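Local coordinates for protein dihydroorotase (Agrobacterium tumefaciens, PDB 2OGJ) that catalyses in vitro the deacetylation of acetyl-(R)-mandelate and, less efficiently, of acetyl glycolate, as a zinc-dependent amidohydrolase-family esterase with a TIM-barrel fold, at residues A109-F114 / A131-S137; A347-D353 / P377-G383. One frame throughout, in Å; residues are numbered along the deposited sequence.

Contact 1 (A109-F114 / A131-S137)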
loop_
_atom_site.group_PDB
_atom_site.type_symbol
_atom_site.label_atom_id
_atom_site.label_comp_id
_atom_site.label_asym_id
_atom_site.label_seq_id
_atom_site.Cartn_x
_atom_site.Cartn_y
_atom_site.Cartn_z
ATOM N N ALA A 109 3.661 -3.150 25.128
ATOM C CA ALA A 109 3.199 -1.783 24.984
ATOM C C ALA A 109 4.170 -0.956 24.135
ATOM O O ALA A 109 5.369 -1.236 24.113
ATOM C CB ALA A 109 3.034 -1.130 26.350
ATOM N N GLY A 110 3.628 0.044 23.436
ATOM C CA GLY A 110 4.434 0.939 22.622
ATOM C C GLY A 110 4.394 2.299 23.298
ATOM O O GLY A 110 4.106 2.381 24.486
ATOM N N GLU A 111 4.680 3.380 22.592
ATOM C CA GLU A 111 4.602 4.662 23.269
ATOM C C GLU A 111 3.143 5.053 23.512
ATOM O O GLU A 111 2.841 5.771 24.453
ATOM C CB GLU A 111 5.355 5.757 22.484
ATOM C CG GLU A 111 5.048 5.877 20.988
ATOM C CD GLU A 111 3.679 6.488 20.685
ATOM O OE1 GLU A 111 3.277 7.441 21.390
ATOM O OE2 GLU A 111 3.010 6.031 19.728
ATOM N N ALA A 112 2.237 4.550 22.683
ATOM C CA ALA A 112 0.818 4.867 22.813
ATOM C C ALA A 112 0.213 4.574 24.203
ATOM O O ALA A 112 -0.361 5.471 24.831
ATOM C CB ALA A 112 0.006 4.141 21.718
ATOM N N ASN A 113 0.315 3.337 24.684
ATOM C CA ASN A 113 -0.256 3.042 25.993
ATOM C C ASN A 113 0.697 2.546 27.062
ATOM O O ASN A 113 0.308 1.733 27.888
ATOM C CB ASN A 113 -1.456 2.073 25.885
ATOM C CG ASN A 113 -1.077 0.678 25.402
ATOM O OD1 ASN A 113 0.097 0.343 25.222
ATOM N ND2 ASN A 113 -2.093 -0.153 25.197
ATOM N N PHE A 114 1.930 3.044 27.081
ATOM C CA PHE A 114 2.858 2.605 28.109
ATOM C C PHE A 114 2.455 3.163 29.474
ATOM O O PHE A 114 2.653 2.508 30.498
ATOM C CB PHE A 114 4.305 3.029 27.809
ATOM C CG PHE A 114 5.294 2.546 28.848
ATOM C CD1 PHE A 114 5.840 1.264 28.769
ATOM C CD2 PHE A 114 5.605 3.338 29.955
ATOM C CE1 PHE A 114 6.682 0.769 29.782
ATOM C CE2 PHE A 114 6.440 2.864 30.977
ATOM C CZ PHE A 114 6.986 1.573 30.896
ATOM N N ALA A 131 10.336 -2.971 31.386
ATOM C CA ALA A 131 9.778 -3.244 30.082
ATOM C C ALA A 131 10.633 -2.771 28.920
ATOM O O ALA A 131 11.356 -1.774 29.007
ATOM C CB ALA A 131 8.394 -2.604 29.981
ATOM N N PHE A 132 10.548 -3.517 27.831
ATOM C CA PHE A 132 11.220 -3.156 26.599
ATOM C C PHE A 132 10.095 -2.429 25.867
ATOM O O PHE A 132 8.985 -2.950 25.772
ATOM C CB PHE A 132 11.625 -4.402 25.800
ATOM C CG PHE A 132 12.900 -5.057 26.272
ATOM C CD1 PHE A 132 14.141 -4.592 25.847
ATOM C CD2 PHE A 132 12.853 -6.167 27.122
ATOM C CE1 PHE A 132 15.319 -5.233 26.263
ATOM C CE2 PHE A 132 14.027 -6.819 27.546
ATOM C CZ PHE A 132 15.256 -6.357 27.121
ATOM N N LEU A 133 10.354 -1.218 25.393
ATOM C CA LEU A 133 9.335 -0.480 24.667
ATOM C C LEU A 133 9.351 -0.960 23.218
ATOM O O LEU A 133 10.400 -1.053 22.583
ATOM C CB LEU A 133 9.610 1.019 24.722
ATOM C CG LEU A 133 8.485 1.952 24.246
ATOM C CD1 LEU A 133 7.270 1.769 25.135
ATOM C CD2 LEU A 133 8.973 3.420 24.265
ATOM N N ASN A 134 8.177 -1.283 22.698
ATOM C CA ASN A 134 8.073 -1.739 21.325
ATOM C C ASN A 134 8.346 -0.563 20.391
ATOM O O ASN A 134 7.955 0.563 20.681
ATOM C CB ASN A 134 6.682 -2.310 21.059
ATOM C CG ASN A 134 6.648 -3.202 19.843
ATOM O OD1 ASN A 134 7.102 -2.829 18.767
ATOM N ND2 ASN A 134 6.105 -4.392 20.009
ATOM N N LEU A 135 9.038 -0.840 19.285
ATOM C CA LEU A 135 9.382 0.166 18.285
ATOM C C LEU A 135 8.068 0.651 17.681
ATOM O O LEU A 135 7.929 1.825 17.319
ATOM C CB LEU A 135 10.263 -0.454 17.195
ATOM C CG LEU A 135 11.225 0.412 16.386
ATOM C CD1 LEU A 135 11.276 -0.105 14.981
ATOM C CD2 LEU A 135 10.781 1.836 16.374
ATOM N N GLY A 136 7.114 -0.270 17.580
ATOM C CA GLY A 136 5.802 0.054 17.048
ATOM C C GLY A 136 4.949 0.744 18.106
ATOM O O GLY A 136 5.041 0.418 19.281
ATOM N N SER A 137 4.116 1.695 17.698
ATOM C CA SER A 137 3.283 2.450 18.625
ATOM C C SER A 137 2.182 1.662 19.347
ATOM O O SER A 137 2.031 1.760 20.564
ATOM C CB SER A 137 2.651 3.635 17.888
ATOM O OG SER A 137 3.622 4.596 17.534
HETATM O O HOH W 1 6.365 -3.086 26.891
#
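Ala109 O accepts a hydrogen bond from Asn134 N (3.1 Å, N-H...O angle 168°), which ties together the loops that follow two neighbouring parallel strands of the TIM barrel, 100-106 and 128-132. Next along, the CA of Gly110 makes CA-H...O contacts with Gly136 O and Ser137 O. The methyl CD1 of Leu133 lies 3.3 Å from Gly110 O and 3.9 Å from CD1 of the Phe114 ring, while Ala131 CB meets that ring at its edge, close to the ring plane. Glu111 bends at chi2 (73°), which folds its carboxylate back to the second segment; there OE2 accepts a hydrogen bond from Ser137 OG at 2.7 Å, on its anti side; that hydroxyl is also within hydrogen-bonding reach of Asp154 O. The same OE2 forms a salt bridge with Arg145 of the second subunit, so the contact reaches the subunit interface. A water bonded to Ala109 N and Phe132 O adds a bridge between the backbones. Behind the backbone link, Asn134 is fixed at both ends of its amide: ND2 bonds Gly107 O and Glu148 OE1, and OD1 closes an Asx turn by accepting from Gly136 N at 2.8 Å, the donor tilted 26° from the carbonyl plane.

Contact 2 (A347-D353 / P377-G383)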
loop_
_atom_site.group_PDB
_atom_site.type_symbol
_atom_site.label_atom_id
_atom_site.label_comp_id
_atom_site.label_asym_id
_atom_site.label_seq_id
_atom_site.Cartn_x
_atom_site.Cartn_y
_atom_site.Cartn_z
ATOM N N ALA A 347 16.352 -7.943 50.975
ATOM C CA ALA A 347 16.191 -9.360 50.668
ATOM C C ALA A 347 15.417 -9.516 49.372
ATOM O O ALA A 347 14.340 -8.937 49.201
ATOM C CB ALA A 347 15.469 -10.058 51.793
ATOM N N ASP A 348 15.975 -10.289 48.450
ATOM C CA ASP A 348 15.334 -10.512 47.162
ATOM C C ASP A 348 15.802 -11.871 46.651
ATOM O O ASP A 348 16.636 -11.960 45.743
ATOM C CB ASP A 348 15.729 -9.383 46.198
ATOM C CG ASP A 348 14.935 -9.414 44.907
ATOM O OD1 ASP A 348 15.044 -8.477 44.083
ATOM O OD2 ASP A 348 14.198 -10.398 44.713
ATOM N N PHE A 349 15.260 -12.933 47.246
ATOM C CA PHE A 349 15.659 -14.296 46.884
ATOM C C PHE A 349 14.596 -15.146 46.189
ATOM O O PHE A 349 13.491 -14.710 45.910
ATOM C CB PHE A 349 16.118 -15.054 48.135
ATOM C CG PHE A 349 17.002 -14.261 49.043
ATOM C CD1 PHE A 349 16.597 -13.998 50.338
ATOM C CD2 PHE A 349 18.229 -13.779 48.612
ATOM C CE1 PHE A 349 17.392 -13.264 51.203
ATOM C CE2 PHE A 349 19.043 -13.039 49.464
ATOM C CZ PHE A 349 18.629 -12.780 50.760
ATOM N N THR A 350 14.971 -16.378 45.899
ATOM C CA THR A 350 14.087 -17.347 45.285
ATOM C C THR A 350 14.631 -18.687 45.758
ATOM O O THR A 350 15.739 -19.105 45.411
ATOM C CB THR A 350 14.070 -17.265 43.720
ATOM O OG1 THR A 350 13.416 -18.425 43.182
ATOM C CG2 THR A 350 15.477 -17.170 43.167
ATOM N N VAL A 351 13.845 -19.330 46.605
ATOM C CA VAL A 351 14.194 -20.608 47.177
ATOM C C VAL A 351 13.643 -21.714 46.279
ATOM O O VAL A 351 12.446 -21.739 45.984
ATOM C CB VAL A 351 13.608 -20.696 48.580
ATOM C CG1 VAL A 351 13.963 -22.018 49.222
ATOM C CG2 VAL A 351 14.131 -19.524 49.393
ATOM N N PHE A 352 14.521 -22.622 45.849
ATOM C CA PHE A 352 14.131 -23.708 44.953
ATOM C C PHE A 352 14.959 -24.948 45.168
ATOM O O PHE A 352 16.082 -24.886 45.671
ATOM C CB PHE A 352 14.310 -23.278 43.497
ATOM C CG PHE A 352 15.753 -23.057 43.102
ATOM C CD1 PHE A 352 16.469 -24.048 42.413
ATOM C CD2 PHE A 352 16.384 -21.844 43.391
ATOM C CE1 PHE A 352 17.788 -23.831 42.007
ATOM C CE2 PHE A 352 17.702 -21.614 42.991
ATOM C CZ PHE A 352 18.407 -22.608 42.294
ATOM N N ASP A 353 14.388 -26.074 44.758
ATOM C CA ASP A 353 15.058 -27.349 44.849
ATOM C C ASP A 353 15.311 -27.869 43.443
ATOM O O ASP A 353 14.745 -27.371 42.473
ATOM C CB ASP A 353 14.199 -28.341 45.618
ATOM C CG ASP A 353 14.423 -28.258 47.116
ATOM O OD1 ASP A 353 15.606 -28.336 47.521
ATOM O OD2 ASP A 353 13.429 -28.123 47.881
ATOM N N PRO A 377 10.601 -24.211 42.286
ATOM C CA PRO A 377 10.568 -23.082 43.218
ATOM C C PRO A 377 9.702 -23.351 44.439
ATOM O O PRO A 377 8.646 -23.964 44.336
ATOM C CB PRO A 377 10.047 -21.930 42.353
ATOM C CG PRO A 377 9.251 -22.595 41.306
ATOM C CD PRO A 377 10.071 -23.814 40.969
ATOM N N ARG A 378 10.184 -22.891 45.592
ATOM C CA ARG A 378 9.519 -23.046 46.898
ATOM C C ARG A 378 9.033 -21.715 47.444
ATOM O O ARG A 378 7.848 -21.553 47.760
ATOM C CB ARG A 378 10.470 -23.729 47.858
ATOM C CG ARG A 378 10.189 -25.202 48.028
ATOM C CD ARG A 378 10.328 -25.944 46.728
ATOM N NE ARG A 378 10.628 -27.350 46.980
ATOM C CZ ARG A 378 9.971 -28.384 46.465
ATOM N NH1 ARG A 378 8.944 -28.202 45.649
ATOM N NH2 ARG A 378 10.353 -29.612 46.771
ATOM N N TYR A 379 9.922 -20.767 47.533
ATOM C CA TYR A 379 9.527 -19.464 48.021
ATOM C C TYR A 379 10.225 -18.384 47.312
ATOM O O TYR A 379 11.413 -18.486 46.987
ATOM C CB TYR A 379 9.951 -19.201 49.458
ATOM C CG TYR A 379 9.429 -20.230 50.424
ATOM C CD1 TYR A 379 10.093 -21.432 50.629
ATOM C CD2 TYR A 379 8.271 -19.970 51.130
ATOM C CE1 TYR A 379 9.626 -22.354 51.514
ATOM C CE2 TYR A 379 7.774 -20.905 52.028
ATOM C CZ TYR A 379 8.458 -22.101 52.215
ATOM O OH TYR A 379 7.967 -23.052 53.101
ATOM N N ALA A 380 9.433 -17.357 47.102
ATOM C CA ALA A 380 9.949 -16.146 46.565
ATOM C C ALA A 380 9.745 -15.140 47.653
ATOM O O ALA A 380 8.618 -14.828 48.034
ATOM C CB ALA A 380 9.229 -15.709 45.305
ATOM N N VAL A 381 10.856 -14.604 48.154
ATOM C CA VAL A 381 10.920 -13.672 49.251
ATOM C C VAL A 381 11.372 -12.318 48.794
ATOM O O VAL A 381 12.537 -12.115 48.466
ATOM C CB VAL A 381 11.938 -14.183 50.293
ATOM C CG1 VAL A 381 11.791 -13.454 51.605
ATOM C CG2 VAL A 381 11.760 -15.674 50.514
ATOM N N ILE A 382 10.468 -11.388 48.785
ATOM C CA ILE A 382 10.754 -10.023 48.393
ATOM C C ILE A 382 10.685 -9.141 49.628
ATOM O O ILE A 382 9.599 -8.828 50.121
ATOM C CB ILE A 382 9.710 -9.551 47.358
ATOM C CG1 ILE A 382 9.679 -10.513 46.166
ATOM C CG2 ILE A 382 10.000 -8.122 46.899
ATOM C CD1 ILE A 382 8.518 -10.290 45.225
ATOM N N GLY A 383 11.852 -8.747 50.123
ATOM C CA GLY A 383 11.894 -7.966 51.336
ATOM C C GLY A 383 11.401 -8.880 52.443
ATOM O O GLY A 383 11.827 -10.037 52.542
#
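Ala347 O takes a hydrogen bond from Gly383 N at 2.7 Å. Asp348 pairs with Ile382; its side chain goes to the same face of the sheet as that of Ile382, where OD1 forms a salt bridge with Arg128. At Phe349 the backbone N donates to Val381 O (3.1 Å), whereas the return bond from Val381 N to Phe349 O is long and weak. Thr350 brings its CA to 3.4 Å from Tyr379 O, and its hydroxyl OG1 is hydrogen-bonded to Gly99 O. These residues belong to the antiparallel beta hairpin of strands 348-362 and 368-382; the axes of the segments 348-353 and 377-382 run 165° apart and approach to 4.3 Å. Regular pairing is interrupted at Val351 by a classic beta bulge: Val351 N donates to Tyr379 O at 2.6 Å, but Val351 O accepts from both Tyr379 N and Arg378 N. The side chains of Val351 and Tyr379 lie alongside, pointing the same way, with Val351 CB at the tyrosine ring's edge. Val351 CG1, opposite its backbone N (chi1 -179°), comes to 4.1 Å from Arg378 CB. Beyond the bulge the register has shifted by one, and Phe352 CB packs on Pro377 CA at 3.8 Å. Asp353 ends the segment with a salt bridge: Arg378 NE reaches the anti lone pair of OD2 at 3.0 Å, carboxylate and guanidinium planes 84° apart, while OD1 accepts from Ala67 N.

Overall arrangement
Contacts 1 and 2 do not touch: their centres are 30 Å apart, their nearest atoms about 15 Å, and they lie on opposite sides of the chain's centre. They follow in series along the chain, yet one branched sheet connects them, running from strand 128-132 through 100-106 and 68-75 to the hairpin of 348-362 and 368-382. Only contact 1 is near the binuclear zinc site. The side chain of Asn134 is about 9 Å from a zinc ion and about 7 Å from that of His79, a zinc ligand, and Phe132 is about 7 Å from His77, side chain to side chain. Contact 2 is structural packing remote from the metals.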